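Local coordinates for Melibiose/raffinose/stachyose-binding protein MelE (Bacillus subtilis subsp. subtilis str. 168, PDB 4R6H) that binds melibiose, raffinose and stachyose outside the membrane for the ABC transporter that imports these sugars, at residues Lys236-Gln239 and Leu243-Ile246; Ile257-Met260 and Lys264-Phe267. All coordinates share one frame; numbering follows the deposited sequence. Where two conformers were deposited one is given.

Contact 1 (Lys236-Gln239 and Leu243-Ile246)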
loop_
_atom_site.group_PDB
_atom_site.type_symbol
_atom_site.label_atom_id
_atom_site.label_comp_id
_atom_site.label_asym_id
_atom_site.label_seq_id
_atom_site.Cartn_x
_atom_site.Cartn_y
_atom_site.Cartn_z
ATOM N N LYS A 236 -8.954 -21.009 -2.416
ATOM C CA LYS A 236 -9.009 -22.402 -2.795
ATOM C C LYS A 236 -10.063 -22.651 -3.875
ATOM O O LYS A 236 -9.765 -23.407 -4.798
ATOM C CB LYS A 236 -9.252 -23.287 -1.564
ATOM C CG LYS A 236 -9.093 -24.788 -1.894
ATOM C CD LYS A 236 -7.623 -25.096 -2.174
ATOM C CE LYS A 236 -7.399 -26.574 -2.436
ATOM N NZ LYS A 236 -5.956 -26.835 -2.646
ATOM N N GLN A 237 -11.214 -21.993 -3.760
ATOM C CA GLN A 237 -12.216 -22.003 -4.853
ATOM C C GLN A 237 -11.637 -21.527 -6.166
ATOM O O GLN A 237 -11.758 -22.167 -7.224
ATOM C CB GLN A 237 -13.391 -21.139 -4.492
ATOM C CG GLN A 237 -14.228 -21.702 -3.398
ATOM C CD GLN A 237 -15.243 -20.703 -2.909
ATOM O OE1 GLN A 237 -15.715 -19.818 -3.672
ATOM N NE2 GLN A 237 -15.599 -20.825 -1.638
ATOM N N MET A 238 -10.916 -20.418 -6.113
ATOM C CA MET A 238 -10.330 -19.892 -7.340
ATOM C C MET A 238 -9.330 -20.866 -7.919
ATOM O O MET A 238 -9.272 -21.066 -9.112
ATOM C CB MET A 238 -9.641 -18.540 -7.051
ATOM C CG MET A 238 -10.624 -17.484 -6.619
ATOM S SD MET A 238 -9.773 -15.967 -6.054
ATOM C CE MET A 238 -11.137 -14.825 -5.960
ATOM N N GLN A 239 -8.491 -21.467 -7.081
ATOM C CA GLN A 239 -7.557 -22.456 -7.582
ATOM C C GLN A 239 -8.291 -23.653 -8.205
ATOM O O GLN A 239 -8.053 -24.053 -9.343
ATOM C CB GLN A 239 -6.660 -22.922 -6.445
ATOM C CG GLN A 239 -5.605 -23.915 -6.868
ATOM C CD GLN A 239 -5.078 -24.730 -5.702
ATOM O OE1 GLN A 239 -5.858 -25.304 -4.942
ATOM N NE2 GLN A 239 -3.765 -24.801 -5.570
ATOM N N LEU A 243 -9.687 -20.400 -11.833
ATOM C CA LEU A 243 -9.918 -18.935 -12.000
ATOM C C LEU A 243 -8.633 -18.154 -11.780
ATOM O O LEU A 243 -8.574 -16.970 -12.086
ATOM C CB LEU A 243 -10.950 -18.458 -11.047
ATOM C CG LEU A 243 -12.264 -19.255 -11.096
ATOM C CD1 LEU A 243 -13.279 -18.743 -10.095
ATOM C CD2 LEU A 243 -12.805 -19.273 -12.514
ATOM N N ILE A 244 -7.626 -18.804 -11.219
ATOM C CA ILE A 244 -6.272 -18.271 -11.161
ATOM C C ILE A 244 -5.386 -19.044 -12.131
ATOM O O ILE A 244 -5.798 -20.078 -12.702
ATOM C CB ILE A 244 -5.726 -18.172 -9.702
ATOM C CG1 ILE A 244 -5.672 -19.549 -9.037
ATOM C CG2 ILE A 244 -6.564 -17.197 -8.876
ATOM C CD1 ILE A 244 -4.813 -19.576 -7.779
ATOM N N ASN A 245 -4.202 -18.523 -12.399
ATOM C CA ASN A 245 -3.286 -19.203 -13.252
ATOM C C ASN A 245 -2.861 -20.570 -12.688
ATOM O O ASN A 245 -2.552 -20.712 -11.510
ATOM C CB ASN A 245 -2.052 -18.360 -13.597
ATOM C CG ASN A 245 -1.461 -17.578 -12.427
ATOM O OD1 ASN A 245 -2.182 -16.957 -11.653
ATOM N ND2 ASN A 245 -0.145 -17.550 -12.347
ATOM N N ILE A 246 -2.827 -21.542 -13.587
ATOM C CA ILE A 246 -2.428 -22.915 -13.257
ATOM C C ILE A 246 -1.031 -22.990 -12.665
ATOM O O ILE A 246 -0.792 -23.810 -11.773
ATOM C CB ILE A 246 -2.573 -23.845 -14.510
ATOM C CG1 ILE A 246 -2.446 -25.332 -14.127
ATOM C CG2 ILE A 246 -1.570 -23.497 -15.586
ATOM C CD1 ILE A 246 -3.564 -25.845 -13.242
#
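Met238 and Gln239, on the last turn of helix 229-240 in this member of the bacterial solute-binding protein 1 family, pack against Leu243 and Ile244 where the chain leaves the helix and passes across its C-terminal end. The helix end is closed by one 6→1 backbone hydrogen bond, from Leu243 N to Met238 O (2.8 Å, N-H...O 157°). The CB of Leu243 sits beside the same acceptor, 3.7 Å from Met238 O. Ile244 covers the helix end with both branches. Ile244 CG1 lies in the crowded position between backbone N and carbonyl carbon (chi1 61°), which turns this branch onto the backbone of Gln239, with Ile244 CG1 3.8 Å from Gln239 CA and Ile244 CD1 4.0 Å from Gln239 CB. On the other branch, Ile244 CG2 rests 3.8 Å from Met238 CB. Only the root of Met238 serves this contact; beyond CG its extended chain leaves for Phe166, Ile167 and Leu170 of helix 163-177, while Leu243 also reaches Leu170 and Ile244 meets Phe184. Gln239 behaves similarly: with CG anti to the backbone N (chi1 -178°), its amide is carried away from Ile244 and stays on the helix flank. There Asp397 OD1 takes both a hydrogen bond from Gln239 NE2 and a salt bridge from Lys236 NZ, and the same Lys236 NZ donates in the carbonyl plane to a lone pair of Gln239 OE1 at 2.8 Å.

Contact 2 (Ile257-Met260 and Lys264-Phe267)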
loop_
_atom_site.group_PDB
_atom_site.type_symbol
_atom_site.label_atom_id
_atom_site.label_comp_id
_atom_site.label_asym_id
_atom_site.label_seq_id
_atom_site.Cartn_x
_atom_site.Cartn_y
_atom_site.Cartn_z
ATOM N N ILE A 257 4.143 -7.963 -16.755
ATOM C CA ILE A 257 3.948 -6.896 -17.743
ATOM C C ILE A 257 3.756 -7.513 -19.124
ATOM O O ILE A 257 2.813 -7.125 -19.841
ATOM C CB ILE A 257 5.108 -5.909 -17.755
ATOM C CG1 ILE A 257 5.121 -5.083 -16.460
ATOM C CG2 ILE A 257 5.022 -5.007 -18.966
ATOM C CD1 ILE A 257 6.407 -4.313 -16.220
ATOM N N GLU A 258 4.628 -8.438 -19.511
ATOM C CA GLU A 258 4.521 -9.057 -20.842
ATOM C C GLU A 258 3.184 -9.805 -20.999
ATOM O O GLU A 258 2.504 -9.662 -22.034
ATOM C CB GLU A 258 5.703 -10.025 -21.138
ATOM C CG GLU A 258 5.561 -10.802 -22.461
ATOM C CD GLU A 258 6.818 -11.541 -22.940
ATOM O OE1 GLU A 258 7.882 -11.379 -22.310
ATOM O OE2 GLU A 258 6.742 -12.292 -23.962
ATOM N N LEU A 259 2.743 -10.539 -19.993
ATOM C CA LEU A 259 1.491 -11.278 -20.117
ATOM C C LEU A 259 0.289 -10.329 -20.195
ATOM O O LEU A 259 -0.630 -10.532 -21.009
ATOM C CB LEU A 259 1.271 -12.265 -18.972
ATOM C CG LEU A 259 2.187 -13.457 -18.978
ATOM C CD1 LEU A 259 2.020 -14.185 -17.640
ATOM C CD2 LEU A 259 1.937 -14.403 -20.153
ATOM N N MET A 260 0.280 -9.273 -19.383
ATOM C CA MET A 260 -0.796 -8.319 -19.420
ATOM C C MET A 260 -0.849 -7.609 -20.798
ATOM O O MET A 260 -1.914 -7.424 -21.364
ATOM C CB MET A 260 -0.614 -7.334 -18.245
ATOM C CG MET A 260 -1.776 -6.386 -17.967
ATOM S SD MET A 260 -3.433 -7.097 -17.779
ATOM C CE MET A 260 -3.878 -6.718 -16.115
ATOM N N LYS A 264 -3.393 -11.596 -22.007
ATOM C CA LYS A 264 -3.451 -12.910 -21.401
ATOM C C LYS A 264 -4.007 -12.940 -19.970
ATOM O O LYS A 264 -4.205 -14.038 -19.402
ATOM C CB LYS A 264 -2.102 -13.606 -21.530
ATOM C CG LYS A 264 -1.836 -14.017 -22.981
ATOM C CD LYS A 264 -0.465 -14.643 -23.195
ATOM C CE LYS A 264 -0.243 -14.996 -24.666
ATOM N NZ LYS A 264 1.207 -14.968 -25.016
ATOM N N ILE A 265 -4.302 -11.750 -19.428
ATOM C CA ILE A 265 -4.707 -11.644 -18.020
ATOM C C ILE A 265 -5.859 -10.685 -17.885
ATOM O O ILE A 265 -5.765 -9.547 -18.360
ATOM C CB ILE A 265 -3.536 -11.131 -17.140
ATOM C CG1 ILE A 265 -2.411 -12.176 -17.013
ATOM C CG2 ILE A 265 -4.014 -10.774 -15.735
ATOM C CD1 ILE A 265 -1.138 -11.621 -16.412
ATOM N N ALA A 266 -6.948 -11.075 -17.231
ATOM C CA ALA A 266 -8.061 -10.139 -17.003
ATOM C C ALA A 266 -7.873 -9.250 -15.780
ATOM O O ALA A 266 -7.947 -8.036 -15.889
ATOM C CB ALA A 266 -9.393 -10.868 -16.933
ATOM N N PHE A 267 -7.639 -9.852 -14.620
ATOM C CA PHE A 267 -7.455 -9.138 -13.348
ATOM C C PHE A 267 -6.154 -9.551 -12.676
ATOM O O PHE A 267 -5.700 -10.687 -12.787
ATOM C CB PHE A 267 -8.544 -9.488 -12.370
ATOM C CG PHE A 267 -9.909 -8.993 -12.726
ATOM C CD1 PHE A 267 -10.349 -7.750 -12.275
ATOM C CD2 PHE A 267 -10.812 -9.814 -13.414
ATOM C CE1 PHE A 267 -11.645 -7.333 -12.524
ATOM C CE2 PHE A 267 -12.103 -9.381 -13.693
ATOM C CZ PHE A 267 -12.525 -8.150 -13.245
HETATM O O HOH W 1 -4.225 -8.762 -20.493
#
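A tight helix-to-strand turn joins helix 256-261 to strand 265-269, and Leu259 and Met260 meet Lys264 and Ile265 across it. Lys264 N donates to Leu259 O (3.1 Å), tilted 23° from the carbonyl plane, and Lys264 CB lies 3.4 Å from that same Leu259 O. Farther along, the extended lysine chain crosses Leu259 at about a right angle, Lys264 CD 3.9 Å from Leu259 CD2, before NZ bonds to Gln262 OE1. Ile265 fills the inner side of the turn. Its CG1 is anti to the carbonyl carbon (chi1 -69°), a setting that aims Ile265 CD1 at the helix, 3.6 Å from Leu259 CB and 4.0 Å from Met260 N. The bent side chain of Met260 crosses Ile265 but is split over two conformers, so the approach of its CE to Ile265 CG2 is to be read with caution. With Ile265 shortened to alanine, the methyl against Leu259 CB would be gone, and that face of the helix would probably lose its apolar cover from the strand. A water spans the two backbones, donating to Met260 O and, at 2.7 Å, to Ile265 O. Strand 265-269 pairs in parallel with strand 182-185, whose Trp185 touches Leu259 and Ile265, while Met260 packs on Leu274 and Val278 of helix 274-281 and Ala266 turns to helices 149-155 and 163-177.

Overall arrangement
Contacts 1 and 2 follow one another along the chain, each bringing the segment after a helix back to that helix through an i to i+5 backbone bond. Their centres are 16 Å apart and their nearest atoms about 7 Å, so they do not touch; shared neighbours join them instead. Strand 182-185 runs past both: Phe184 receives Ile244 from contact 1 and Phe267 from contact 2, and Trp185 touches Asn245 as well as Leu259 and Ile265. Helix 163-177 does likewise, Phe166 and Leu170 packing on Met238 and Phe267. Both contacts lie on the same side of the chain's centre, with their centres 24 and 21 Å from it.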